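Local coordinates for protein peptidase S15/CocE/NonD (Thaumarchaeota archaeon SCGC AB-539-E09, PDB 4PF1) that probably acts as a serine aminopeptidase, cleaving residues from the N-terminal end of peptides with an alpha/beta-hydrolase catalytic domain, at residues Gln272-Asp275 / Lys276-Ala279; Lys304-Lys307 / Val308-Lys312. All coordinates share one frame; numbering follows the deposited sequence.

Overall arrangement
Contact 1 (272-279) comes first along the chain and spans the N-terminal approach to helix 274-279 and the helix itself; contact 2 (304-312) follows and covers most of helix 301-309. Strand 287-292 of the large mixed sheet runs between them in sequence, and helix 301-309 then crosses over to strand 319-324 as the helix of a beta-alpha-beta unit. The two centres lie about 10 Å apart, and the helices touch. D275 pairs with K304, the A279 carbonyl takes a probable hydrogen bond from K312, and L278 packs on L305. Two short helices are thus held together at polar points with leucines between, inside the alpha/beta-hydrolase part of the presumed peptidase.

Contact 1: Gln272-Asp275 / Lys276-Ala279; sequences QAMD and KMLA
K276, D275 and M274 carry most of this first turn of helix 274-279, with A273 at the N-cap position. D275 and K276 are sequence neighbours whose side chains run alongside each other. The aspartate CG is wedged between its own backbone N and carbonyl carbon (chi1 61°), which turns the carboxylate toward the lysine, and the lysine chain stays extended until a bend at its last torsion. Even so, D275 OD2 and K276 NZ stand 3.7 Å apart, a long salt bridge; the stronger partner of that oxygen is K304 on the next helix. On its way out, K276 CD lies against the A273 methyl, CD to CB 3.8 Å.

M274 and M277, three residues apart, point the same way, and both chains are bent at chi2 and chi3. The terminal methyl of M277 lies against both the sulfur and the methyl of M274, its CE 3.8 Å from M274 SD and equally far from M274 CE. Beneath these side chains the backbone bonds start the helix: M277 N to A273 O at 2.9 Å and L278 N to M274 O also at 2.9 Å. The third, A279 N to D275 O, stretches to 3.2 Å and is bent to 138° at the hydrogen.

The methionine side faces helix 162-169, where M274 touches Y165, L168 and M169 and M277 also reaches M169. Helix 301-309 is met by other residues: L278 leans on its L305 and L309, and D275 touches its V308.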
# COMPACT_ATOMS: atom_id res chain seq x y z
N GLN A 272 -23.22 31.09 -25.52
CA GLN A 272 -22.62 30.88 -24.20
C GLN A 272 -21.11 30.62 -24.23
O GLN A 272 -20.47 30.62 -23.17
CB GLN A 272 -23.32 29.74 -23.46
CG GLN A 272 -24.66 30.14 -22.86
CD GLN A 272 -25.30 28.99 -22.14
OE1 GLN A 272 -25.19 28.85 -20.92
NE2 GLN A 272 -25.97 28.14 -22.89
N ALA A 273 -20.52 30.41 -25.44
CA ALA A 273 -19.07 30.17 -25.58
C ALA A 273 -18.28 31.37 -25.04
O ALA A 273 -18.41 32.48 -25.56
CB ALA A 273 -18.72 29.91 -27.04
N MET A 274 -17.55 31.14 -23.94
CA MET A 274 -16.81 32.18 -23.22
C MET A 274 -15.70 32.83 -24.05
O MET A 274 -15.45 34.01 -23.87
CB MET A 274 -16.23 31.62 -21.91
CG MET A 274 -17.30 31.23 -20.91
SD MET A 274 -18.38 32.62 -20.51
CE MET A 274 -17.41 33.39 -19.20
N ASP A 275 -15.06 32.06 -24.95
CA ASP A 275 -14.02 32.59 -25.84
C ASP A 275 -14.63 33.58 -26.84
O ASP A 275 -14.07 34.65 -27.07
CB ASP A 275 -13.28 31.45 -26.57
CG ASP A 275 -14.17 30.60 -27.46
OD1 ASP A 275 -15.15 30.02 -26.95
OD2 ASP A 275 -13.87 30.50 -28.67
N LYS A 276 -15.80 33.23 -27.41
CA LYS A 276 -16.51 34.06 -28.38
C LYS A 276 -17.12 35.30 -27.69
O LYS A 276 -17.05 36.40 -28.25
CB LYS A 276 -17.58 33.24 -29.11
CG LYS A 276 -16.99 32.18 -30.04
CD LYS A 276 -18.03 31.18 -30.53
CE LYS A 276 -17.45 30.13 -31.45
NZ LYS A 276 -16.63 29.13 -30.71
N MET A 277 -17.66 35.12 -26.46
CA MET A 277 -18.25 36.19 -25.66
C MET A 277 -17.18 37.23 -25.23
O MET A 277 -17.36 38.42 -25.49
CB MET A 277 -18.98 35.60 -24.43
CG MET A 277 -19.85 36.60 -23.68
SD MET A 277 -18.94 37.55 -22.43
CE MET A 277 -18.91 36.37 -21.08
N LEU A 278 -16.07 36.77 -24.59
CA LEU A 278 -14.99 37.66 -24.13
C LEU A 278 -14.30 38.42 -25.29
O LEU A 278 -13.79 39.52 -25.08
CB LEU A 278 -13.93 36.88 -23.33
CG LEU A 278 -14.30 36.56 -21.87
CD1 LEU A 278 -13.56 35.34 -21.39
CD2 LEU A 278 -14.00 37.73 -20.96
N ALA A 279 -14.32 37.83 -26.51
CA ALA A 279 -13.73 38.45 -27.70
C ALA A 279 -14.53 39.68 -28.13
O ALA A 279 -13.96 40.61 -28.68
CB ALA A 279 -13.67 37.44 -28.83

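Contact 2: Lys304-Lys307 / Val308-Lys312; sequences KLYK and VLAPK
The Y306 side chain leaves the helix with CG anti to the backbone N (chi1 168°), and chi2 of 77° then turns the ring so that one face lies over the methyl of A310, one turn on. A310 CB sits 3.8 Å from the ring centroid and 22° off the normal, a CH-pi contact displaced toward the rim; the nearest ring atom is CE1, 3.6 Å from A310 CB. The same turn is closed by the backbone, where A310 N reaches Y306 O at 2.8 Å.

V308 has its CG1 anti to the carbonyl carbon, and this methyl touches K304 O. Its CG2 touches the oxygens of both K304 and L305, with CG2 3.4 Å from L305 O. The V308 N donates to K304 O at 3.2 Å and more weakly to L305 O. L309 N bonds to L305 O at 3.0 Å and makes a second, weak bond to Y306 O, so the carbonyls of L305 and Y306 each receive two amide donors. P311 has no N-H to offer, and at K307 O it supplies its CD instead, at 3.2 Å. On the buried side L305 and L309 run one turn apart, their methyls in loose contact, and rest on I289 and M287 of strand 287-292.

L305 O and Y306 O thus each take a good bond from the amide four residues on and a weak one from the amide three residues on, which gives the backbone here some local 3-10 character, while the Y306 ring packs on the A310 methyl. A hydrogen bond from the Y306 hydroxyl to D390, together with the ring's near-parallel meeting with F321, probably limits rotation of the ring and so holds its face against A310.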
# COMPACT_ATOMS: atom_id res chain seq x y z
N LYS A 304 -7.98 27.85 -25.93
CA LYS A 304 -8.90 28.59 -26.80
C LYS A 304 -9.05 30.04 -26.29
O LYS A 304 -9.16 30.96 -27.11
CB LYS A 304 -10.28 27.89 -26.90
CG LYS A 304 -11.21 28.48 -27.96
CD LYS A 304 -10.97 27.90 -29.36
CE LYS A 304 -11.70 28.66 -30.44
NZ LYS A 304 -13.17 28.42 -30.41
N LEU A 305 -9.01 30.24 -24.95
CA LEU A 305 -9.07 31.57 -24.33
C LEU A 305 -7.88 32.41 -24.75
O LEU A 305 -8.07 33.54 -25.20
CB LEU A 305 -9.12 31.48 -22.80
CG LEU A 305 -10.49 31.32 -22.15
CD1 LEU A 305 -10.35 31.19 -20.65
CD2 LEU A 305 -11.41 32.50 -22.50
N TYR A 306 -6.64 31.86 -24.64
CA TYR A 306 -5.43 32.56 -25.05
C TYR A 306 -5.49 32.90 -26.55
O TYR A 306 -5.17 34.02 -26.93
CB TYR A 306 -4.16 31.75 -24.72
CG TYR A 306 -2.91 32.31 -25.39
CD1 TYR A 306 -2.27 33.44 -24.89
CD2 TYR A 306 -2.40 31.73 -26.55
CE1 TYR A 306 -1.14 33.97 -25.51
CE2 TYR A 306 -1.28 32.27 -27.19
CZ TYR A 306 -0.66 33.39 -26.67
OH TYR A 306 0.45 33.91 -27.30
N LYS A 307 -5.92 31.93 -27.39
CA LYS A 307 -6.00 32.08 -28.85
C LYS A 307 -6.87 33.28 -29.27
O LYS A 307 -6.50 34.00 -30.20
CB LYS A 307 -6.53 30.79 -29.51
CG LYS A 307 -6.46 30.79 -31.04
CD LYS A 307 -6.84 29.45 -31.67
CE LYS A 307 -8.33 29.20 -31.76
NZ LYS A 307 -9.03 30.18 -32.63
N VAL A 308 -8.00 33.50 -28.58
CA VAL A 308 -8.93 34.59 -28.94
C VAL A 308 -8.56 35.93 -28.24
O VAL A 308 -8.85 36.99 -28.79
CB VAL A 308 -10.42 34.21 -28.68
CG1 VAL A 308 -10.79 32.92 -29.40
CG2 VAL A 308 -10.73 34.12 -27.19
N LEU A 309 -7.93 35.87 -27.05
CA LEU A 309 -7.61 37.09 -26.28
C LEU A 309 -6.19 37.63 -26.54
O LEU A 309 -5.95 38.81 -26.28
CB LEU A 309 -7.84 36.87 -24.77
CG LEU A 309 -9.28 36.54 -24.34
CD1 LEU A 309 -9.33 36.14 -22.88
CD2 LEU A 309 -10.23 37.71 -24.60
N ALA A 310 -5.27 36.79 -27.07
CA ALA A 310 -3.90 37.22 -27.40
C ALA A 310 -3.86 38.29 -28.52
O ALA A 310 -3.13 39.26 -28.36
CB ALA A 310 -3.03 36.03 -27.78
N PRO A 311 -4.65 38.18 -29.64
CA PRO A 311 -4.59 39.25 -30.67
C PRO A 311 -5.19 40.58 -30.17
O PRO A 311 -4.82 41.64 -30.69
CB PRO A 311 -5.40 38.67 -31.83
CG PRO A 311 -6.30 37.69 -31.22
CD PRO A 311 -5.58 37.11 -30.04
N LYS A 312 -6.08 40.52 -29.16
CA LYS A 312 -6.68 41.71 -28.53
C LYS A 312 -5.65 42.46 -27.68
O LYS A 312 -5.84 43.64 -27.39
CB LYS A 312 -7.89 41.31 -27.67
CG LYS A 312 -9.13 40.96 -28.48
CD LYS A 312 -10.28 40.49 -27.59
CE LYS A 312 -11.04 41.63 -26.94
NZ LYS A 312 -11.92 42.34 -27.92